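Long-range contacts in Ice-binding protein isoform1a (Antarctomyces psychrotrophicus, PDB 7BWX), which binds ice as an antifreeze protein of an Antarctic fungus, apparently by matching particular waters of the prism planes: residues Asp105-Leu110 / Leu130-Val135; Gln23-Ala28 / Gly35-Thr40; Ser123-Phe128 / Asn152-Val157; Gly164-Leu169 / Ala181-Thr186; Asp69-Phe74 / Asn172-Ala177. The protein carries 1 engineered substitution. One frame throughout, in Å; residues are numbered along the deposited sequence.

Interaction 1: residues Asp105-Leu110 / Leu130-Val135; sequences DSAVGL and LATTLV. With SO4 (sulfate ion), chain H.
A corner of the right-handed beta-solenoid, where two coils swing into the parallel sheet containing strands 108-110 and 134-136, joins Val108 to Leu134 and Gly109 to Val135 as parallel bridge partners. The evidence is three backbone bonds: Val108 N to Thr133 O (3.2 Å, nearly straight at 176°), Val135 N to Val108 O (3.1 Å) and Leu110 N to Val135 O. Before the strands begin, the gap between the coils is bridged by water 1, which donates to Ser106 O and Thr133 O and accepts from Thr132 N. Water 2 links Val108 O with the hydroxyl of Thr133, 2.6 Å from its OG1.

On the inner side of the solenoid wall Val108 lies across Leu130 at about a right angle, its CG2 methyl 3.7 Å from Leu130 CD1. The same methyl meets Leu134 CD1 at 3.8 Å, and Leu92 touches both Val108 and Leu134.

At the corner itself a sulfate, probably from the crystallisation liquor, spans the two coils. Ala107 N donates to its O4 (2.7 Å), and Thr132 OG1, placed between backbone N and carbonyl carbon by chi1 of 64°, donates to its O1 (2.7 Å). With a valine in place of Thr132 the hydroxyl donor is gone, and sulfate O1 would probably be left without this mate and the ion held less firmly between the coils.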
# COMPACT_ATOMS: atom_id res chain seq x y z
N ASP A 105 -10.02 -12.46 -8.33
CA ASP A 105 -9.38 -13.02 -9.55
C ASP A 105 -9.22 -11.97 -10.63
O ASP A 105 -8.51 -12.26 -11.59
CB ASP A 105 -10.20 -14.14 -10.17
CG ASP A 105 -10.50 -15.26 -9.21
OD1 ASP A 105 -9.63 -15.56 -8.36
OD2 ASP A 105 -11.62 -15.83 -9.35
N SER A 106 -9.85 -10.82 -10.55
CA SER A 106 -9.75 -9.86 -11.66
C SER A 106 -9.60 -8.42 -11.12
O SER A 106 -9.47 -8.28 -9.91
CB SER A 106 -10.93 -10.11 -12.58
OG SER A 106 -12.13 -9.76 -11.93
N ALA A 107 -9.62 -7.45 -12.01
CA ALA A 107 -9.44 -6.02 -11.71
C ALA A 107 -10.50 -5.59 -10.69
O ALA A 107 -11.68 -6.00 -10.82
CB ALA A 107 -9.53 -5.23 -12.98
N VAL A 108 -10.07 -4.90 -9.63
CA VAL A 108 -11.00 -4.41 -8.59
C VAL A 108 -10.90 -2.90 -8.50
O VAL A 108 -9.82 -2.31 -8.74
CB VAL A 108 -10.77 -5.05 -7.21
CG1 VAL A 108 -10.83 -6.57 -7.28
CG2 VAL A 108 -9.46 -4.62 -6.60
N GLY A 109 -12.04 -2.30 -8.16
CA GLY A 109 -12.22 -0.87 -7.94
C GLY A 109 -12.77 -0.63 -6.57
O GLY A 109 -13.48 -1.50 -6.04
N LEU A 110 -12.47 0.53 -6.01
CA LEU A 110 -13.03 1.00 -4.73
C LEU A 110 -13.60 2.39 -4.98
O LEU A 110 -12.85 3.36 -5.11
CB LEU A 110 -11.97 0.97 -3.63
CG LEU A 110 -12.27 1.71 -2.33
CD1 LEU A 110 -13.67 1.46 -1.83
CD2 LEU A 110 -11.24 1.26 -1.30
N LEU A 130 -5.25 -9.37 -4.76
CA LEU A 130 -5.83 -8.77 -5.98
C LEU A 130 -5.01 -9.27 -7.17
O LEU A 130 -3.85 -8.92 -7.31
CB LEU A 130 -5.84 -7.25 -5.84
CG LEU A 130 -6.43 -6.72 -4.53
CD1 LEU A 130 -6.47 -5.21 -4.49
CD2 LEU A 130 -7.82 -7.27 -4.26
N ALA A 131 -5.56 -10.19 -7.96
CA ALA A 131 -4.77 -10.87 -9.00
C ALA A 131 -4.21 -9.86 -10.01
O ALA A 131 -3.15 -10.18 -10.54
CB ALA A 131 -5.57 -11.94 -9.70
N THR A 132 -4.89 -8.77 -10.33
CA THR A 132 -4.38 -7.80 -11.33
C THR A 132 -4.33 -6.40 -10.71
O THR A 132 -3.53 -6.20 -9.78
CB THR A 132 -5.14 -7.86 -12.66
OG1 THR A 132 -6.50 -7.48 -12.48
CG2 THR A 132 -5.04 -9.23 -13.31
N THR A 133 -5.13 -5.46 -11.22
CA THR A 133 -5.07 -4.03 -10.86
C THR A 133 -5.94 -3.72 -9.63
O THR A 133 -6.95 -4.45 -9.32
CB THR A 133 -5.47 -3.16 -12.06
OG1 THR A 133 -6.74 -3.65 -12.47
CG2 THR A 133 -4.48 -3.21 -13.19
N LEU A 134 -5.54 -2.66 -8.94
CA LEU A 134 -6.36 -1.97 -7.92
C LEU A 134 -6.50 -0.55 -8.41
O LEU A 134 -5.48 0.12 -8.62
CB LEU A 134 -5.71 -2.04 -6.54
CG LEU A 134 -6.35 -1.12 -5.49
CD1 LEU A 134 -7.75 -1.56 -5.14
CD2 LEU A 134 -5.51 -1.08 -4.23
N VAL A 135 -7.72 -0.09 -8.57
CA VAL A 135 -8.01 1.34 -8.83
C VAL A 135 -8.96 1.84 -7.74
O VAL A 135 -10.06 1.24 -7.58
CB VAL A 135 -8.62 1.54 -10.21
CG1 VAL A 135 -9.03 2.99 -10.41
CG2 VAL A 135 -7.67 1.09 -11.32
S SO4 H . -8.44 -7.96 -15.61
O1 SO4 H . -7.30 -7.22 -15.05
O2 SO4 H . -9.18 -7.10 -16.50
O3 SO4 H . -7.93 -9.12 -16.32
O4 SO4 H . -9.37 -8.42 -14.56
O HOH W 1 -6.98 -7.35 -8.99
O HOH W 2 -8.61 -2.26 -11.22

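Interaction 2: residues Gln23-Ala28 / Gly35-Thr40; sequences QGVANA and GDMGTT
Val25 sets both of its methyls against the sulfur of Met37, with CG1 4.0 Å from SD and CG2 4.1 Å from it. The pair belongs to the hydrophobic interior of the beta-solenoid: strands 25-28 and 36-39 lie on different walls of the coil and face each other by side chains, with no hydrogen bond between the two segments. Where they touch, the chain runs nearly in opposite senses, the end-to-end directions of 23-25 and 37-40 being 164° apart.

Met37 CG stands anti to the backbone N (chi1 -176°), which extends the side chain across the interior before a bend at chi3 turns its CE methyl aside and leaves SD facing the valine. Leu199 touches Val25, and Ile44, Phe47 and Leu56 touch the Met37 side chain, which places the pair in an apolar setting.

Two residues on, Thr39 uses its two branches differently. The hydroxyl is engaged with its own turn, bonded to Thr42 O and Gly41 N, and the methyl is the branch directed at the other segment. It meets Gly24, whose positive phi (112°), taken with its extended psi, would drive a beta carbon into the carbonyl oxygen of Gln23. The approach is methyl to backbone carbon, Thr39 CG2 lying 3.9 Å from Gly24 CA.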
# COMPACT_ATOMS: atom_id res chain seq x y z
N GLN A 23 12.85 1.16 -9.20
CA GLN A 23 13.11 1.97 -10.41
C GLN A 23 12.62 3.41 -10.23
O GLN A 23 12.35 4.09 -11.25
CB GLN A 23 12.53 1.28 -11.64
CG GLN A 23 13.05 -0.13 -11.92
CD GLN A 23 14.50 -0.42 -11.65
OE1 GLN A 23 15.42 0.35 -11.99
NE2 GLN A 23 14.73 -1.58 -11.05
N GLY A 24 12.56 3.90 -8.99
CA GLY A 24 12.53 5.34 -8.72
C GLY A 24 11.19 5.81 -8.15
O GLY A 24 10.19 5.07 -8.22
N VAL A 25 11.21 7.00 -7.59
CA VAL A 25 10.01 7.72 -7.10
C VAL A 25 10.00 9.05 -7.84
O VAL A 25 11.06 9.74 -7.86
CB VAL A 25 10.04 7.92 -5.58
CG1 VAL A 25 8.79 8.65 -5.14
CG2 VAL A 25 10.20 6.64 -4.81
N ALA A 26 8.93 9.33 -8.54
CA ALA A 26 8.77 10.55 -9.35
C ALA A 26 7.62 11.33 -8.71
O ALA A 26 6.50 10.84 -8.78
CB ALA A 26 8.45 10.22 -10.80
N ASN A 27 7.90 12.51 -8.17
CA ASN A 27 6.93 13.34 -7.43
C ASN A 27 6.64 14.63 -8.18
O ASN A 27 7.58 15.30 -8.63
CB ASN A 27 7.45 13.67 -6.02
CG ASN A 27 6.50 14.56 -5.27
OD1 ASN A 27 6.74 15.80 -5.06
ND2 ASN A 27 5.34 14.00 -5.01
N ALA A 28 5.39 15.08 -8.09
CA ALA A 28 4.96 16.46 -8.38
C ALA A 28 4.29 17.02 -7.12
O ALA A 28 3.62 16.25 -6.41
CB ALA A 28 3.97 16.45 -9.52
N GLY A 35 7.90 8.89 6.79
CA GLY A 35 8.48 7.56 6.69
C GLY A 35 9.78 7.64 5.90
O GLY A 35 10.13 8.71 5.43
N ASP A 36 10.41 6.51 5.74
CA ASP A 36 11.65 6.39 4.95
C ASP A 36 11.26 6.30 3.49
O ASP A 36 10.09 5.94 3.17
CB ASP A 36 12.44 5.17 5.41
CG ASP A 36 12.98 5.25 6.83
OD1 ASP A 36 13.00 6.35 7.40
OD2 ASP A 36 13.39 4.19 7.33
N MET A 37 12.18 6.63 2.60
CA MET A 37 11.98 6.51 1.15
C MET A 37 13.24 5.89 0.56
O MET A 37 14.36 6.18 1.04
CB MET A 37 11.71 7.85 0.47
CG MET A 37 11.42 7.71 -1.01
SD MET A 37 10.54 9.17 -1.59
CE MET A 37 11.80 10.41 -1.31
N GLY A 38 13.04 4.97 -0.38
CA GLY A 38 14.22 4.37 -1.01
C GLY A 38 13.97 3.82 -2.39
O GLY A 38 12.82 3.59 -2.79
N THR A 39 15.08 3.54 -3.05
CA THR A 39 15.14 2.87 -4.35
C THR A 39 16.35 1.94 -4.31
O THR A 39 17.15 2.05 -3.39
CB THR A 39 15.33 3.89 -5.47
OG1 THR A 39 16.69 4.34 -5.47
CG2 THR A 39 14.44 5.10 -5.34
N THR A 40 16.51 1.13 -5.35
CA THR A 40 17.68 0.24 -5.48
C THR A 40 18.73 0.89 -6.39
O THR A 40 19.59 0.16 -6.90
CB THR A 40 17.22 -1.15 -5.90
OG1 THR A 40 16.46 -1.08 -7.11
CG2 THR A 40 16.38 -1.79 -4.82

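Interaction 3: residues Ser123-Phe128 / Asn152-Val157; sequences SSVWVF and NVFWIV
Strands 126-128 and 153-157 run parallel, their axes 4.7 Å apart and 10° from alignment, with Trp126, Val127 and Phe128 bridged to Val153, Phe154 and Trp155. Trp126 N and Phe128 N donate to Asn152 O (2.9 Å) and Phe154 O, while Phe154 N and Ile156 N donate back to Trp126 O and Phe128 O (2.8 Å).

The face carrying Trp126, Phe128, Val153 and Trp155 packs on Leu114 and Leu116 of another solenoid wall. CG lies anti to the carbonyl carbon in both Phe128 and Trp155 (chi1 -68° and -57°), which sends the two side chains off the strands in the same direction, side by side. Their rings form an offset stack, nearly coplanar in tilt and with centroids 4.3 Å apart, CZ3 of the indole lying over one face of Phe128. Tyr102 meets Phe128 from a further coil. Trp126 instead brings CE3 to Val153 CG2 (3.7 Å).

On the reverse face, Val127 CG1 meets Ile156 CG1 at 3.7 Å, and Phe74 of helix 61-79 touches Ile156. At the strand entrance Asn152 ND2 makes a weak bond to Ser124 O (3.3 Å), which also accepts from water 3.

Since Trp126 NE1 bonds Phe97 O and Trp155 NE1 bonds Glu170 O, both buried indoles have their polar edge satisfied while their carbon surfaces serve apolar packing.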
# COMPACT_ATOMS: atom_id res chain seq x y z
N SER A 123 -5.55 -7.75 16.86
CA SER A 123 -4.62 -8.65 16.13
C SER A 123 -5.26 -9.05 14.78
O SER A 123 -4.64 -9.81 14.06
CB SER A 123 -4.23 -9.85 16.98
OG SER A 123 -5.29 -10.80 16.93
N SER A 124 -6.47 -8.61 14.47
CA SER A 124 -7.13 -8.86 13.16
C SER A 124 -6.14 -8.55 12.01
O SER A 124 -5.55 -7.48 12.04
CB SER A 124 -8.36 -8.00 13.02
OG SER A 124 -9.47 -8.55 13.74
N VAL A 125 -6.03 -9.44 11.01
CA VAL A 125 -5.22 -9.18 9.79
C VAL A 125 -6.11 -9.28 8.56
O VAL A 125 -7.01 -10.17 8.50
CB VAL A 125 -4.01 -10.14 9.73
CG1 VAL A 125 -3.32 -10.06 8.39
CG2 VAL A 125 -3.05 -9.85 10.86
N TRP A 126 -5.89 -8.36 7.61
CA TRP A 126 -6.50 -8.37 6.27
C TRP A 126 -5.39 -8.52 5.22
O TRP A 126 -4.43 -7.72 5.20
CB TRP A 126 -7.31 -7.13 5.96
CG TRP A 126 -8.52 -6.94 6.82
CD1 TRP A 126 -9.83 -7.19 6.50
CD2 TRP A 126 -8.51 -6.44 8.16
NE1 TRP A 126 -10.62 -6.87 7.57
CE2 TRP A 126 -9.84 -6.39 8.59
CE3 TRP A 126 -7.50 -6.03 9.01
CZ2 TRP A 126 -10.17 -5.96 9.88
CZ3 TRP A 126 -7.82 -5.58 10.26
CH2 TRP A 126 -9.14 -5.56 10.69
N VAL A 127 -5.56 -9.50 4.34
CA VAL A 127 -4.70 -9.65 3.14
C VAL A 127 -5.65 -9.68 1.96
O VAL A 127 -6.44 -10.64 1.85
CB VAL A 127 -3.79 -10.88 3.19
CG1 VAL A 127 -2.94 -10.91 1.94
CG2 VAL A 127 -2.96 -10.95 4.42
N PHE A 128 -5.60 -8.65 1.13
CA PHE A 128 -6.33 -8.58 -0.13
C PHE A 128 -5.41 -9.10 -1.22
O PHE A 128 -4.47 -8.40 -1.59
CB PHE A 128 -6.87 -7.18 -0.34
CG PHE A 128 -7.95 -6.83 0.66
CD1 PHE A 128 -9.28 -7.13 0.41
CD2 PHE A 128 -7.63 -6.18 1.84
CE1 PHE A 128 -10.26 -6.84 1.35
CE2 PHE A 128 -8.60 -5.84 2.76
CZ PHE A 128 -9.93 -6.18 2.51
N ASN A 152 -1.95 -3.75 9.98
CA ASN A 152 -2.35 -5.18 9.84
C ASN A 152 -3.18 -5.38 8.58
O ASN A 152 -3.79 -6.47 8.45
CB ASN A 152 -3.11 -5.68 11.07
CG ASN A 152 -2.26 -5.84 12.32
OD1 ASN A 152 -1.03 -5.86 12.26
ND2 ASN A 152 -2.91 -6.03 13.44
N VAL A 153 -3.13 -4.43 7.65
CA VAL A 153 -3.85 -4.47 6.37
C VAL A 153 -2.83 -4.50 5.25
O VAL A 153 -1.93 -3.66 5.27
CB VAL A 153 -4.75 -3.22 6.28
CG1 VAL A 153 -5.42 -3.16 4.94
CG2 VAL A 153 -5.75 -3.20 7.42
N PHE A 154 -2.95 -5.46 4.34
CA PHE A 154 -2.02 -5.70 3.21
C PHE A 154 -2.83 -5.77 1.92
O PHE A 154 -3.74 -6.64 1.79
CB PHE A 154 -1.24 -6.99 3.46
CG PHE A 154 -0.48 -6.94 4.76
CD1 PHE A 154 0.79 -6.40 4.80
CD2 PHE A 154 -1.04 -7.42 5.92
CE1 PHE A 154 1.50 -6.33 5.99
CE2 PHE A 154 -0.34 -7.34 7.12
CZ PHE A 154 0.93 -6.80 7.15
N TRP A 155 -2.52 -4.87 1.01
CA TRP A 155 -3.06 -4.82 -0.36
C TRP A 155 -2.02 -5.46 -1.29
O TRP A 155 -0.99 -4.82 -1.56
CB TRP A 155 -3.36 -3.39 -0.77
CG TRP A 155 -4.31 -2.72 0.16
CD1 TRP A 155 -4.02 -1.92 1.24
CD2 TRP A 155 -5.73 -2.91 0.16
NE1 TRP A 155 -5.18 -1.55 1.86
CE2 TRP A 155 -6.24 -2.13 1.22
CE3 TRP A 155 -6.60 -3.58 -0.70
CZ2 TRP A 155 -7.61 -2.08 1.49
CZ3 TRP A 155 -7.94 -3.56 -0.41
CH2 TRP A 155 -8.43 -2.83 0.68
N ILE A 156 -2.20 -6.72 -1.63
CA ILE A 156 -1.23 -7.49 -2.47
C ILE A 156 -1.70 -7.34 -3.90
O ILE A 156 -2.72 -8.00 -4.31
CB ILE A 156 -1.11 -8.95 -2.02
CG1 ILE A 156 -0.87 -9.08 -0.52
CG2 ILE A 156 -0.03 -9.65 -2.83
CD1 ILE A 156 0.37 -8.40 -0.02
N VAL A 157 -1.13 -6.36 -4.59
CA VAL A 157 -1.62 -5.94 -5.92
C VAL A 157 -0.81 -6.69 -7.00
O VAL A 157 0.43 -6.42 -7.14
CB VAL A 157 -1.53 -4.43 -6.06
CG1 VAL A 157 -1.98 -3.97 -7.43
CG2 VAL A 157 -2.34 -3.71 -4.97
O HOH W 3 -6.07 -5.03 13.30

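Interaction 4: residues Gly164-Leu169 / Ala181-Thr186; sequences GTYSHL and AQTGAT
Tyr166 and Gly184 meet where two type II beta turns, Gly164-Ser167 and Gln182-Ala185, stack one on the other at a corner of successive beta-solenoid coils. Backbone bonds fix the register. Tyr166 N donates to Thr183 O (2.9 Å), Thr186 N to Ser167 O (2.8 Å) and Leu169 N to Thr186 O, the last two bracketing the parallel bridge between His168 and Thr186.

Side-chain bonds reinforce both the turn and the stacking. Ser167 OG donates to Gly164 O at 2.6 Å, and Ser167 N reaches that same oxygen from the same face of its carbonyl plane, so two bonds from one residue close the first turn. Water 5 donates to Ser167 OG (2.7 Å) and to Thr186 O, tying the hydroxyl to the next coil. With an alanine at Ser167 the hydroxyl is gone; Gly164 O would keep the backbone N-H of this residue, but the turn would probably be closed less firmly, and water 5 is likely to lose its hold on this coil. His168 and Thr186 cross at about a right angle: ND1 and Thr186 OG1 share a hydrogen bond of 2.8 Å at the ring edge, in which either could be the donor, while NE2 bonds Glu170 OE2.

Among the packing contacts, Gly184 CA lies over one face of the Tyr166 ring as a CH-pi contact, 4.1 Å from its centroid and 27° off the normal. A CB on Gly184 would clash with Tyr166 CE1, and positive phi also favours glycine there.

Water joins the starts of the two turns: water 4 accepts from Thr165 N (2.9 Å) and donates to Gln182 OE1 (2.8 Å).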
# COMPACT_ATOMS: atom_id res chain seq x y z
N GLY A 164 -6.91 7.01 -6.38
CA GLY A 164 -7.59 8.13 -7.05
C GLY A 164 -7.37 9.48 -6.37
O GLY A 164 -6.90 9.52 -5.20
N THR A 165 -7.73 10.56 -7.05
CA THR A 165 -7.53 11.95 -6.55
C THR A 165 -8.33 12.15 -5.25
O THR A 165 -9.50 11.73 -5.17
CB THR A 165 -7.91 13.00 -7.60
OG1 THR A 165 -9.27 12.73 -7.94
CG2 THR A 165 -7.05 12.92 -8.84
N TYR A 166 -7.63 12.59 -4.21
CA TYR A 166 -8.22 12.94 -2.90
C TYR A 166 -8.74 11.70 -2.19
O TYR A 166 -9.43 11.87 -1.17
CB TYR A 166 -9.23 14.07 -3.12
CG TYR A 166 -8.50 15.32 -3.50
CD1 TYR A 166 -7.69 15.91 -2.56
CD2 TYR A 166 -8.51 15.82 -4.79
CE1 TYR A 166 -6.96 17.04 -2.84
CE2 TYR A 166 -7.76 16.95 -5.11
CZ TYR A 166 -6.99 17.55 -4.12
OH TYR A 166 -6.20 18.65 -4.30
N SER A 167 -8.36 10.50 -2.65
CA SER A 167 -8.73 9.24 -1.98
C SER A 167 -7.93 9.08 -0.69
O SER A 167 -6.91 9.76 -0.51
CB SER A 167 -8.48 8.03 -2.88
OG SER A 167 -7.10 7.89 -3.16
N HIS A 168 -8.38 8.19 0.17
CA HIS A 168 -7.71 7.84 1.42
C HIS A 168 -7.61 6.34 1.55
O HIS A 168 -8.62 5.65 1.39
CB HIS A 168 -8.41 8.46 2.63
CG HIS A 168 -7.71 8.10 3.89
ND1 HIS A 168 -6.47 8.64 4.19
CD2 HIS A 168 -7.97 7.18 4.85
CE1 HIS A 168 -6.04 8.11 5.33
NE2 HIS A 168 -6.96 7.23 5.77
N LEU A 169 -6.41 5.84 1.83
CA LEU A 169 -6.17 4.39 2.00
C LEU A 169 -5.50 4.16 3.34
O LEU A 169 -4.71 5.03 3.83
CB LEU A 169 -5.33 3.87 0.84
CG LEU A 169 -4.98 2.38 0.87
CD1 LEU A 169 -4.94 1.79 -0.52
CD2 LEU A 169 -3.61 2.18 1.54
N ALA A 181 -0.07 7.32 -7.05
CA ALA A 181 -0.95 8.07 -6.15
C ALA A 181 -1.28 9.39 -6.86
O ALA A 181 -0.38 10.22 -7.09
CB ALA A 181 -0.28 8.20 -4.82
N GLN A 182 -2.53 9.54 -7.25
CA GLN A 182 -3.00 10.75 -7.96
C GLN A 182 -3.20 11.91 -6.96
O GLN A 182 -3.13 11.69 -5.73
CB GLN A 182 -4.26 10.43 -8.76
CG GLN A 182 -3.97 9.44 -9.88
CD GLN A 182 -5.19 9.06 -10.68
OE1 GLN A 182 -6.33 9.20 -10.26
NE2 GLN A 182 -4.94 8.58 -11.89
N THR A 183 -3.36 13.10 -7.52
CA THR A 183 -3.41 14.38 -6.79
C THR A 183 -4.19 14.22 -5.49
O THR A 183 -5.38 13.92 -5.51
CB THR A 183 -4.05 15.50 -7.64
OG1 THR A 183 -3.47 15.41 -8.94
CG2 THR A 183 -3.78 16.87 -7.06
N GLY A 184 -3.52 14.47 -4.40
CA GLY A 184 -4.16 14.66 -3.10
C GLY A 184 -4.45 13.35 -2.42
O GLY A 184 -4.99 13.42 -1.29
N ALA A 185 -4.17 12.20 -3.04
CA ALA A 185 -4.41 10.92 -2.33
C ALA A 185 -3.60 10.89 -1.03
O ALA A 185 -2.43 11.35 -1.00
CB ALA A 185 -4.12 9.74 -3.22
N THR A 186 -4.17 10.29 0.01
CA THR A 186 -3.54 10.17 1.33
C THR A 186 -3.52 8.70 1.71
O THR A 186 -4.45 7.93 1.32
CB THR A 186 -4.23 11.07 2.37
OG1 THR A 186 -5.59 10.67 2.53
CG2 THR A 186 -4.16 12.53 1.98
O HOH W 4 -9.01 9.65 -9.52
O HOH W 5 -5.32 6.91 -1.36
O HOH W 6 -7.56 11.96 0.96

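Interaction 5: residues Asp69-Phe74 / Asn172-Ala177; sequences DSRTAF and NVIANA
Ser70 opens the contact by laying its carbonyl oxygen against Ile174, O to CG2 being 3.7 Å. It belongs to helix 61-79, which flanks the beta-solenoid and crosses strand 172-175 almost perpendicularly, at -87° between the short axes. Ser70 O is also the acceptor of Phe74 N within the helix, while its hydroxyl is shared between Phe67 O and the next residue.

Arg71 starts away from the strand, but bends at chi2 and chi3 bring its guanidinium back edge-on to Ala175 and Asn176. NE donates to Ser70 OG (3.1 Å) almost exactly in the guanidinium plane, which fixes the rotation of the group. NH1 then reaches Ala175 O at 2.9 Å with an N-H...O angle of 159°; it comes from well above the carbonyl plane. Water 7 accepts from NH1 and donates to Asn176 OD1 (2.7 Å), so a second, indirect link joins the helix to the residue following the strand. NH2 has a weak bond to Leu192 O, on another coil.

Ala73 contributes a single methyl, its CB 4.1 Å from Ile174 CD1 beside Leu11.

Phe74 buries more surface against the strand than any other residue of 69-74. CG anti to the backbone N (chi1 -177°) carries the ring along Ile174, the two side chains running antiparallel to each other, with Phe74 CB 3.9 Å from Ile174 CG2. The ring turns its edge to Ile174 O, in plane and 3.5 Å from CD1, and water 7 stands over one face. Ile156 of the adjacent strand also touches Phe74. At the far rim of the ring, Phe74 CZ lies 3.6 Å from Asn176 CB.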
# COMPACT_ATOMS: atom_id res chain seq x y z
N ASP A 69 12.98 -7.71 1.21
CA ASP A 69 11.94 -8.02 2.23
C ASP A 69 10.55 -7.71 1.67
O ASP A 69 9.62 -8.48 1.97
CB ASP A 69 12.22 -7.31 3.56
CG ASP A 69 13.46 -7.85 4.30
OD1 ASP A 69 14.04 -8.94 3.89
OD2 ASP A 69 13.87 -7.20 5.30
N SER A 70 10.40 -6.63 0.90
CA SER A 70 9.10 -6.25 0.31
C SER A 70 8.67 -7.35 -0.65
O SER A 70 7.47 -7.71 -0.69
CB SER A 70 9.13 -4.90 -0.35
OG SER A 70 9.77 -4.89 -1.61
N ARG A 71 9.59 -7.89 -1.42
CA ARG A 71 9.24 -8.94 -2.40
C ARG A 71 8.96 -10.25 -1.69
O ARG A 71 8.05 -10.97 -2.13
CB ARG A 71 10.34 -9.08 -3.45
CG ARG A 71 10.56 -7.83 -4.28
CD ARG A 71 9.29 -7.31 -4.95
NE ARG A 71 8.66 -6.25 -4.14
CZ ARG A 71 7.48 -5.71 -4.44
NH1 ARG A 71 6.78 -6.14 -5.47
NH2 ARG A 71 7.00 -4.71 -3.73
N THR A 72 9.69 -10.57 -0.63
CA THR A 72 9.45 -11.77 0.20
C THR A 72 7.99 -11.71 0.73
O THR A 72 7.25 -12.73 0.72
CB THR A 72 10.48 -11.85 1.32
OG1 THR A 72 11.81 -11.91 0.75
CG2 THR A 72 10.23 -13.04 2.24
N ALA A 73 7.58 -10.55 1.22
CA ALA A 73 6.22 -10.34 1.74
C ALA A 73 5.22 -10.47 0.60
O ALA A 73 4.14 -11.05 0.83
CB ALA A 73 6.13 -8.99 2.44
N PHE A 74 5.51 -9.93 -0.59
CA PHE A 74 4.61 -10.05 -1.76
C PHE A 74 4.34 -11.53 -2.05
O PHE A 74 3.18 -11.95 -2.22
CB PHE A 74 5.20 -9.35 -2.99
CG PHE A 74 4.29 -9.38 -4.18
CD1 PHE A 74 3.26 -8.46 -4.32
CD2 PHE A 74 4.44 -10.36 -5.14
CE1 PHE A 74 2.42 -8.52 -5.41
CE2 PHE A 74 3.62 -10.38 -6.25
CZ PHE A 74 2.59 -9.49 -6.37
N ASN A 172 -0.79 -1.39 3.93
CA ASN A 172 0.49 -1.61 3.20
C ASN A 172 0.16 -2.08 1.79
O ASN A 172 -0.44 -3.14 1.63
CB ASN A 172 1.35 -2.58 4.00
CG ASN A 172 1.66 -2.08 5.39
OD1 ASN A 172 2.24 -1.00 5.55
ND2 ASN A 172 1.29 -2.86 6.40
N VAL A 173 0.45 -1.23 0.82
CA VAL A 173 0.25 -1.51 -0.60
C VAL A 173 1.55 -2.14 -1.07
O VAL A 173 2.55 -1.44 -1.12
CB VAL A 173 -0.11 -0.26 -1.40
CG1 VAL A 173 -0.32 -0.62 -2.86
CG2 VAL A 173 -1.34 0.47 -0.84
N ILE A 174 1.50 -3.43 -1.41
CA ILE A 174 2.64 -4.20 -1.97
C ILE A 174 2.26 -4.60 -3.38
O ILE A 174 1.47 -5.51 -3.58
CB ILE A 174 2.99 -5.37 -1.07
CG1 ILE A 174 2.95 -4.98 0.40
CG2 ILE A 174 4.35 -5.90 -1.50
CD1 ILE A 174 3.37 -6.11 1.34
N ALA A 175 2.67 -3.79 -4.33
CA ALA A 175 2.33 -4.00 -5.74
C ALA A 175 3.47 -4.72 -6.47
O ALA A 175 4.63 -4.39 -6.26
CB ALA A 175 2.07 -2.68 -6.39
N ASN A 176 3.11 -5.57 -7.42
CA ASN A 176 4.08 -6.29 -8.27
C ASN A 176 4.81 -5.30 -9.17
O ASN A 176 6.00 -5.47 -9.39
CB ASN A 176 3.35 -7.30 -9.11
CG ASN A 176 4.32 -8.23 -9.82
OD1 ASN A 176 5.04 -8.93 -9.14
ND2 ASN A 176 4.32 -8.17 -11.14
N ALA A 177 4.11 -4.26 -9.63
CA ALA A 177 4.66 -3.28 -10.58
C ALA A 177 4.42 -1.85 -10.04
O ALA A 177 4.98 -1.53 -9.00
CB ALA A 177 4.05 -3.54 -11.91
O HOH W 7 6.82 -8.47 -7.12

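From the N terminus, interaction 2 closes first, a short loop between two walls at one end of the solenoid. Interaction 5 opens next on helix 61-79 and closes only at strand 172-175, so the loop it spans contains interactions 1 and 3 whole. Those two cross, since 123-128 falls between 105-110 and 130-135 while 152-157 lies beyond, and they touch where Leu130 N probably bonds Ile156 O. Interaction 3 adjoins interaction 5 through neighbouring strands 153-157 and 172-175. Interaction 4 crosses interaction 5, starting within its span and ending beyond it; it joins turns of successive coils, and its centre lies about 20 Å from that of interaction 5, on the opposite side of the chain's centre.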